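Local coordinates for protein apolipophorin-3b (Locusta migratoria, PDB 1AEP) that helps load diacylglycerol into the hemolymph lipoprotein lipophorin, covering its expanding hydrophobic surface and so supporting lipid transport during flight, at residues A45-K49 against I85-A89; A37-T42 against L92-L98; V70-L74 against A126-V130. One frame throughout, in Å; residues are numbered along the deposited sequence.

Contact 1: A45-K49 against I85-A89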
loop_
_atom_site.group_PDB
_atom_site.type_symbol
_atom_site.label_atom_id
_atom_site.label_comp_id
_atom_site.label_asym_id
_atom_site.label_seq_id
_atom_site.Cartn_x
_atom_site.Cartn_y
_atom_site.Cartn_z
ATOM N N ALA A 45 -6.122 -8.169 -5.074
ATOM C CA ALA A 45 -6.187 -6.746 -5.201
ATOM C C ALA A 45 -7.245 -6.187 -4.266
ATOM O O ALA A 45 -7.083 -5.150 -3.636
ATOM C CB ALA A 45 -6.555 -6.484 -6.626
ATOM N N ASN A 46 -8.344 -6.903 -4.161
ATOM C CA ASN A 46 -9.387 -6.421 -3.319
ATOM C C ASN A 46 -9.037 -6.492 -1.863
ATOM O O ASN A 46 -9.420 -5.641 -1.078
ATOM C CB ASN A 46 -10.727 -7.046 -3.641
ATOM C CG ASN A 46 -11.497 -6.315 -4.725
ATOM O OD1 ASN A 46 -11.526 -5.053 -4.781
ATOM N ND2 ASN A 46 -12.141 -7.090 -5.586
ATOM N N ALA A 47 -8.298 -7.526 -1.504
ATOM C CA ALA A 47 -7.900 -7.671 -0.116
ATOM C C ALA A 47 -6.986 -6.526 0.319
ATOM O O ALA A 47 -7.113 -5.973 1.412
ATOM C CB ALA A 47 -7.208 -8.999 -0.017
ATOM N N PHE A 48 -6.073 -6.170 -0.571
ATOM C CA PHE A 48 -5.132 -5.114 -0.352
ATOM C C PHE A 48 -5.822 -3.804 -0.225
ATOM O O PHE A 48 -5.682 -3.042 0.747
ATOM C CB PHE A 48 -4.332 -5.076 -1.660
ATOM C CG PHE A 48 -3.104 -4.247 -1.544
ATOM C CD1 PHE A 48 -2.038 -4.647 -0.745
ATOM C CD2 PHE A 48 -3.020 -3.021 -2.196
ATOM C CE1 PHE A 48 -0.900 -3.860 -0.595
ATOM C CE2 PHE A 48 -1.902 -2.209 -2.038
ATOM C CZ PHE A 48 -0.846 -2.620 -1.224
ATOM N N LYS A 49 -6.581 -3.541 -1.275
ATOM C CA LYS A 49 -7.311 -2.301 -1.348
ATOM C C LYS A 49 -8.014 -2.075 -0.028
ATOM O O LYS A 49 -8.063 -0.980 0.525
ATOM C CB LYS A 49 -8.291 -2.589 -2.467
ATOM C CG LYS A 49 -9.220 -1.505 -2.960
ATOM C CD LYS A 49 -9.508 -1.634 -4.455
ATOM C CE LYS A 49 -10.924 -2.118 -4.844
ATOM N NZ LYS A 49 -11.341 -1.677 -6.185
ATOM N N ILE A 85 -5.407 3.393 -4.945
ATOM C CA ILE A 85 -5.905 2.016 -4.894
ATOM C C ILE A 85 -7.345 1.770 -5.384
ATOM O O ILE A 85 -7.623 0.724 -5.975
ATOM C CB ILE A 85 -5.600 1.237 -3.615
ATOM C CG1 ILE A 85 -5.840 2.055 -2.344
ATOM C CG2 ILE A 85 -4.200 0.664 -3.651
ATOM C CD1 ILE A 85 -7.249 1.901 -1.788
ATOM N N HIS A 86 -8.243 2.717 -5.117
ATOM C CA HIS A 86 -9.654 2.622 -5.478
ATOM C C HIS A 86 -9.965 1.782 -6.705
ATOM O O HIS A 86 -10.777 0.851 -6.684
ATOM C CB HIS A 86 -10.357 3.973 -5.610
ATOM C CG HIS A 86 -11.795 3.831 -5.225
ATOM N ND1 HIS A 86 -12.193 3.171 -4.058
ATOM C CD2 HIS A 86 -12.918 4.238 -5.876
ATOM C CE1 HIS A 86 -13.524 3.206 -4.018
ATOM N NE2 HIS A 86 -13.992 3.840 -5.098
ATOM N N ASP A 87 -9.298 2.131 -7.787
ATOM C CA ASP A 87 -9.497 1.451 -9.040
ATOM C C ASP A 87 -8.366 0.532 -9.376
ATOM O O ASP A 87 -7.565 0.820 -10.249
ATOM C CB ASP A 87 -9.608 2.458 -10.165
ATOM C CG ASP A 87 -10.909 3.171 -10.120
ATOM O OD1 ASP A 87 -11.991 2.624 -9.943
ATOM O OD2 ASP A 87 -10.778 4.482 -10.288
ATOM N N ALA A 88 -8.303 -0.594 -8.695
ATOM C CA ALA A 88 -7.224 -1.496 -8.965
ATOM C C ALA A 88 -7.666 -2.908 -9.300
ATOM O O ALA A 88 -6.872 -3.710 -9.801
ATOM C CB ALA A 88 -6.213 -1.427 -7.855
ATOM N N ALA A 89 -8.926 -3.210 -9.043
ATOM C CA ALA A 89 -9.404 -4.534 -9.344
ATOM C C ALA A 89 -10.547 -4.432 -10.324
ATOM O O ALA A 89 -11.480 -5.223 -10.333
ATOM C CB ALA A 89 -9.874 -5.206 -8.061
#
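K49 and A45, one helical turn apart on helix 36-63, meet the loop I85-A89 that links helix 69-83 to helix 94-121 in this five-helix bundle of the apolipophorin-III fold. The segments run in opposite directions: the CA atoms of A45 and A89 pair at one end, those of K49 and I85 at the other.

The polar part is a single hydrogen bond. K49 NZ donates to the backbone oxygen of H86, with 2.6 Å between K49 NZ and H86 O. The donor stands 30° from the carbonyl plane, with a C=O...N angle of 150°. CG lies anti to the backbone N (chi1 -176°), and bends at chi2 and chi3 then bring the chain across to the loop. On the way K49 CD passes I85 O at 3.4 Å.

The rest is packing, in two groups. F48 and I85 approach at about a right angle, and I85 CG2 sits at the edge of the ring, 4.0 Å from F48 CE2. The same phenylalanine also touches L105 of helix 94-121 and A144 and L148 of helix 131-154, so this edge contact joins the loop to the bundle interior. At the other end the methyl of A89 touches both A45 and N46. Its apolar partner is the alanine, with A89 CB 3.8 Å from A45 CB; the N46 amide merely rests on the same methyl, A89 CB lying 3.7 Å from N46 OD1.

Contact 2: A37-T42 against L92-L98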
loop_
_atom_site.group_PDB
_atom_site.type_symbol
_atom_site.label_atom_id
_atom_site.label_comp_id
_atom_site.label_asym_id
_atom_site.label_seq_id
_atom_site.Cartn_x
_atom_site.Cartn_y
_atom_site.Cartn_z
ATOM N N ALA A 37 -6.128 -17.290 -12.694
ATOM C CA ALA A 37 -5.252 -16.231 -12.284
ATOM C C ALA A 37 -5.986 -14.918 -12.123
ATOM O O ALA A 37 -5.807 -14.195 -11.145
ATOM C CB ALA A 37 -4.192 -16.129 -13.334
ATOM N N LEU A 38 -6.820 -14.613 -13.108
ATOM C CA LEU A 38 -7.568 -13.374 -13.074
ATOM C C LEU A 38 -8.401 -13.224 -11.828
ATOM O O LEU A 38 -8.550 -12.137 -11.279
ATOM C CB LEU A 38 -8.494 -13.233 -14.276
ATOM C CG LEU A 38 -9.441 -12.022 -14.297
ATOM C CD1 LEU A 38 -8.670 -10.711 -14.103
ATOM C CD2 LEU A 38 -10.051 -12.005 -15.671
ATOM N N ASN A 39 -8.968 -14.338 -11.387
ATOM C CA ASN A 39 -9.816 -14.374 -10.231
ATOM C C ASN A 39 -8.983 -14.246 -8.972
ATOM O O ASN A 39 -9.332 -13.542 -8.010
ATOM C CB ASN A 39 -10.631 -15.680 -10.280
ATOM C CG ASN A 39 -12.056 -15.432 -10.696
ATOM O OD1 ASN A 39 -12.921 -15.149 -9.866
ATOM N ND2 ASN A 39 -12.298 -15.526 -11.992
ATOM N N LEU A 40 -7.826 -14.906 -9.038
ATOM C CA LEU A 40 -6.886 -14.851 -7.944
ATOM C C LEU A 40 -6.472 -13.391 -7.702
ATOM O O LEU A 40 -6.641 -12.798 -6.630
ATOM C CB LEU A 40 -5.671 -15.770 -8.269
ATOM C CG LEU A 40 -4.364 -15.329 -7.605
ATOM C CD1 LEU A 40 -4.184 -16.009 -6.268
ATOM C CD2 LEU A 40 -3.136 -15.608 -8.424
ATOM N N LEU A 41 -5.946 -12.784 -8.742
ATOM C CA LEU A 41 -5.527 -11.415 -8.715
ATOM C C LEU A 41 -6.611 -10.453 -8.214
ATOM O O LEU A 41 -6.380 -9.620 -7.329
ATOM C CB LEU A 41 -5.162 -11.115 -10.205
ATOM C CG LEU A 41 -3.687 -10.846 -10.373
ATOM C CD1 LEU A 41 -2.991 -11.792 -9.435
ATOM C CD2 LEU A 41 -3.246 -11.051 -11.792
ATOM N N THR A 42 -7.776 -10.551 -8.828
ATOM C CA THR A 42 -8.823 -9.643 -8.472
ATOM C C THR A 42 -9.085 -9.671 -7.010
ATOM O O THR A 42 -9.287 -8.646 -6.369
ATOM C CB THR A 42 -10.053 -9.916 -9.226
ATOM O OG1 THR A 42 -9.754 -9.614 -10.565
ATOM C CG2 THR A 42 -11.016 -8.846 -8.732
ATOM N N LEU A 92 -11.037 -5.746 -16.801
ATOM C CA LEU A 92 -11.804 -6.922 -17.217
ATOM C C LEU A 92 -10.961 -8.053 -17.763
ATOM O O LEU A 92 -11.492 -9.104 -18.097
ATOM C CB LEU A 92 -12.980 -6.628 -18.182
ATOM C CG LEU A 92 -14.175 -5.890 -17.591
ATOM C CD1 LEU A 92 -14.295 -6.171 -16.101
ATOM C CD2 LEU A 92 -14.031 -4.390 -17.860
ATOM N N ASN A 93 -9.651 -7.848 -17.844
ATOM C CA ASN A 93 -8.766 -8.881 -18.338
ATOM C C ASN A 93 -7.492 -8.989 -17.523
ATOM O O ASN A 93 -7.027 -8.030 -16.916
ATOM C CB ASN A 93 -8.474 -8.789 -19.845
ATOM C CG ASN A 93 -7.650 -7.552 -20.167
ATOM O OD1 ASN A 93 -6.633 -7.288 -19.508
ATOM N ND2 ASN A 93 -8.051 -6.785 -21.175
ATOM N N LEU A 94 -6.929 -10.179 -17.517
ATOM C CA LEU A 94 -5.706 -10.438 -16.824
ATOM C C LEU A 94 -4.658 -9.340 -17.029
ATOM O O LEU A 94 -4.099 -8.800 -16.079
ATOM C CB LEU A 94 -5.210 -11.791 -17.363
ATOM C CG LEU A 94 -4.123 -12.454 -16.500
ATOM C CD1 LEU A 94 -4.708 -12.664 -15.128
ATOM C CD2 LEU A 94 -3.680 -13.808 -17.056
ATOM N N GLN A 95 -4.388 -9.010 -18.278
ATOM C CA GLN A 95 -3.380 -8.018 -18.582
ATOM C C GLN A 95 -3.502 -6.718 -17.817
ATOM O O GLN A 95 -2.585 -6.315 -17.120
ATOM C CB GLN A 95 -3.324 -7.806 -20.114
ATOM C CG GLN A 95 -2.098 -7.038 -20.643
ATOM C CD GLN A 95 -2.272 -6.477 -22.060
ATOM O OE1 GLN A 95 -1.662 -5.445 -22.432
ATOM N NE2 GLN A 95 -3.104 -7.149 -22.847
ATOM N N ASP A 96 -4.639 -6.047 -18.005
ATOM C CA ASP A 96 -4.883 -4.777 -17.384
ATOM C C ASP A 96 -4.893 -4.881 -15.888
ATOM O O ASP A 96 -4.430 -3.982 -15.194
ATOM C CB ASP A 96 -6.057 -4.045 -18.037
ATOM C CG ASP A 96 -5.744 -3.905 -19.501
ATOM O OD1 ASP A 96 -4.630 -3.634 -19.911
ATOM O OD2 ASP A 96 -6.761 -4.166 -20.292
ATOM N N GLN A 97 -5.403 -6.014 -15.417
ATOM C CA GLN A 97 -5.481 -6.338 -14.012
ATOM C C GLN A 97 -4.120 -6.353 -13.364
ATOM O O GLN A 97 -3.916 -5.892 -12.238
ATOM C CB GLN A 97 -6.071 -7.746 -13.912
ATOM C CG GLN A 97 -6.563 -8.021 -12.489
ATOM C CD GLN A 97 -7.416 -6.900 -11.926
ATOM O OE1 GLN A 97 -8.292 -6.331 -12.620
ATOM N NE2 GLN A 97 -7.139 -6.579 -10.667
ATOM N N LEU A 98 -3.203 -6.930 -14.105
ATOM C CA LEU A 98 -1.855 -7.076 -13.661
ATOM C C LEU A 98 -1.158 -5.743 -13.636
ATOM O O LEU A 98 -0.433 -5.427 -12.688
ATOM C CB LEU A 98 -1.109 -8.023 -14.572
ATOM C CG LEU A 98 -0.442 -9.145 -13.816
ATOM C CD1 LEU A 98 -0.829 -10.428 -14.489
ATOM C CD2 LEU A 98 1.056 -9.004 -13.914
#
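L38 and L94 bring helix 36-63 against the first turn of helix 94-121, a pairing of two near-parallel helices toward one end of the five-helix bundle. The CA atoms of these two residues are 5.1 Å apart. The short axes lie at 26° and approach to 9.8 Å.

Both leucines carry CG anti to the backbone N (chi1 175° for L38), and each sends a methyl to the other's backbone. L94 CD1 lies 3.5 Å from L38 N and also packs on the methyl of A37. In return L38 CD1 passes close to L94 N and packs 3.8 Å from Q97 CG, the two side chains crossing at about a right angle. L41 points at the partner helix, and its CD2 branch meets L98 CD1 at 3.7 Å.

Q97 bends at chi2 (48°), which turns its amide across T42, with 3.8 Å from Q97 CD to T42 OG1 and no hydrogen bond between them. The T42 hydroxyl turns back to its own helix, where OG1 donates to L38 O at 2.9 Å. T42 N reaches that oxygen from the opposite face of the carbonyl plane.

N93 caps helix 94-121: its OD1 accepts from D96 N at 2.8 Å, nearly along the C=O axis.

With no hydrogen bond between the segments, leucine methyls and the glutamine methylenes carry the attachment; the T42 hydroxyl and the N93 amide are taken up within their own segments, and Q97 NE2 turns to A88 O through a weak bond.

Contact 3: V70-L74 against A126-V130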
loop_
_atom_site.group_PDB
_atom_site.type_symbol
_atom_site.label_atom_id
_atom_site.label_comp_id
_atom_site.label_asym_id
_atom_site.label_seq_id
_atom_site.Cartn_x
_atom_site.Cartn_y
_atom_site.Cartn_z
ATOM N N VAL A 70 0.350 19.883 9.662
ATOM C CA VAL A 70 0.646 18.469 9.817
ATOM C C VAL A 70 -0.657 17.721 9.580
ATOM O O VAL A 70 -0.724 16.778 8.797
ATOM C CB VAL A 70 1.352 18.153 11.154
ATOM C CG1 VAL A 70 1.499 16.675 11.401
ATOM C CG2 VAL A 70 2.735 18.765 11.156
ATOM N N ALA A 71 -1.699 18.221 10.241
ATOM C CA ALA A 71 -3.047 17.698 10.159
ATOM C C ALA A 71 -3.556 17.779 8.745
ATOM O O ALA A 71 -4.167 16.853 8.220
ATOM C CB ALA A 71 -3.986 18.516 11.047
ATOM N N GLU A 72 -3.277 18.912 8.123
ATOM C CA GLU A 72 -3.660 19.101 6.752
ATOM C C GLU A 72 -2.986 18.044 5.890
ATOM O O GLU A 72 -3.616 17.215 5.203
ATOM C CB GLU A 72 -3.110 20.518 6.286
ATOM C CG GLU A 72 -4.113 21.704 6.043
ATOM C CD GLU A 72 -3.715 23.074 6.604
ATOM O OE1 GLU A 72 -2.627 23.555 6.026
ATOM O OE2 GLU A 72 -4.324 23.643 7.507
ATOM N N GLN A 73 -1.678 18.051 5.964
ATOM C CA GLN A 73 -0.848 17.172 5.214
ATOM C C GLN A 73 -1.074 15.710 5.511
ATOM O O GLN A 73 -0.842 14.881 4.643
ATOM C CB GLN A 73 0.567 17.538 5.585
ATOM C CG GLN A 73 0.939 18.865 4.893
ATOM C CD GLN A 73 2.437 19.071 4.780
ATOM O OE1 GLN A 73 3.030 18.816 3.703
ATOM N NE2 GLN A 73 3.025 19.564 5.883
ATOM N N LEU A 74 -1.476 15.406 6.747
ATOM C CA LEU A 74 -1.730 14.038 7.167
ATOM C C LEU A 74 -2.977 13.512 6.478
ATOM O O LEU A 74 -3.008 12.425 5.890
ATOM C CB LEU A 74 -1.839 13.927 8.689
ATOM C CG LEU A 74 -2.090 12.484 9.087
ATOM C CD1 LEU A 74 -1.056 11.643 8.390
ATOM C CD2 LEU A 74 -1.947 12.342 10.572
ATOM N N ALA A 126 8.038 18.677 13.750
ATOM C CA ALA A 126 6.617 18.881 13.613
ATOM C C ALA A 126 5.763 17.631 13.515
ATOM O O ALA A 126 4.584 17.638 13.890
ATOM C CB ALA A 126 6.383 19.695 12.368
ATOM N N TRP A 127 6.337 16.592 12.950
ATOM C CA TRP A 127 5.609 15.367 12.742
ATOM C C TRP A 127 5.624 14.445 13.926
ATOM O O TRP A 127 4.942 13.429 13.948
ATOM C CB TRP A 127 6.207 14.639 11.538
ATOM C CG TRP A 127 5.875 15.356 10.286
ATOM C CD1 TRP A 127 6.505 16.440 9.759
ATOM C CD2 TRP A 127 4.781 15.022 9.444
ATOM N NE1 TRP A 127 5.847 16.841 8.633
ATOM C CE2 TRP A 127 4.765 15.990 8.437
ATOM C CE3 TRP A 127 3.779 14.029 9.511
ATOM C CZ2 TRP A 127 3.768 15.956 7.462
ATOM C CZ3 TRP A 127 2.813 13.997 8.547
ATOM C CH2 TRP A 127 2.815 14.963 7.534
ATOM N N ALA A 128 6.459 14.763 14.879
ATOM C CA ALA A 128 6.581 13.932 16.053
ATOM C C ALA A 128 5.256 13.508 16.668
ATOM O O ALA A 128 5.069 12.392 17.154
ATOM C CB ALA A 128 7.300 14.738 17.090
ATOM N N PRO A 129 4.361 14.428 16.727
ATOM C CA PRO A 129 3.117 14.147 17.389
ATOM C C PRO A 129 2.229 13.063 16.788
ATOM O O PRO A 129 1.312 12.580 17.472
ATOM C CB PRO A 129 2.436 15.483 17.553
ATOM C CG PRO A 129 3.551 16.528 17.378
ATOM C CD PRO A 129 4.610 15.880 16.531
ATOM N N VAL A 130 2.489 12.690 15.538
ATOM C CA VAL A 130 1.654 11.691 14.884
ATOM C C VAL A 130 2.443 10.491 14.435
ATOM O O VAL A 130 1.937 9.660 13.681
ATOM C CB VAL A 130 0.933 12.256 13.688
ATOM C CG1 VAL A 130 0.049 13.386 14.130
ATOM C CG2 VAL A 130 1.925 12.768 12.662
#
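V70 lies over one face of the W127 indole, where the start of helix 69-83 meets the turn between helix 94-121 and helix 131-154 at one end of the helix bundle. V70 CG1 is 4.1 Å from the centroid of the six-membered ring and 14° off its normal, which makes this a CH-pi contact. With CG1 anti to its N (chi1 172°), the valine holds this methyl over the ring and leaves CG2 for A126, where V70 CG2 comes to 3.5 Å from A126 O. V130 points its side chain at helix 69-83 and meets it twice: V130 CG2 is 4.1 Å from V70 CG1, and V130 CG1 is 4.2 Å from L74 CD2.

Q73 meets the far end of the indole. Its CB lies 3.9 Å from W127 CH2, and the side chains cross at about a right angle. The amide plane is turned 62° from the ring, so the two are not stacked, and Q73 NE2 makes a weak hydrogen bond to S69 O.

Around this first shell, W127 also touches T119 of helix 94-121, S122 of the loop that follows it and L134 of helix 131-154. L134 likewise meets L74, which packs on L59 and A63 of helix 36-63. With an alanine in place of W127 a gap would probably open between helix 69-83 and the turn, leaving V70 CG1 without its aromatic face and Q73 CB without its neighbour.

The turn is held locally by V130 N bonding to W127 O at 3.0 Å.

Overall arrangement
Contacts 1 and 2 form one continuous region. Both use helix 36-63, their centres are 12 Å apart, and the chain spanned by contact 2 encloses that spanned by contact 1. They touch through the glutamine of contact 2, whose Q97 NE2 lies 3.3 Å from A89 CA of the loop in contact 1, and through the methyls A89 CB and T42 CG2, 3.9 Å apart. Contact 3 lies across the chain's centre from both: its centre is about 27 Å from that of contact 1 and about 37 Å from that of contact 2. It touches neither, nearest atoms being about 14 Å and 25 Å away, and its segments alternate with theirs along the chain.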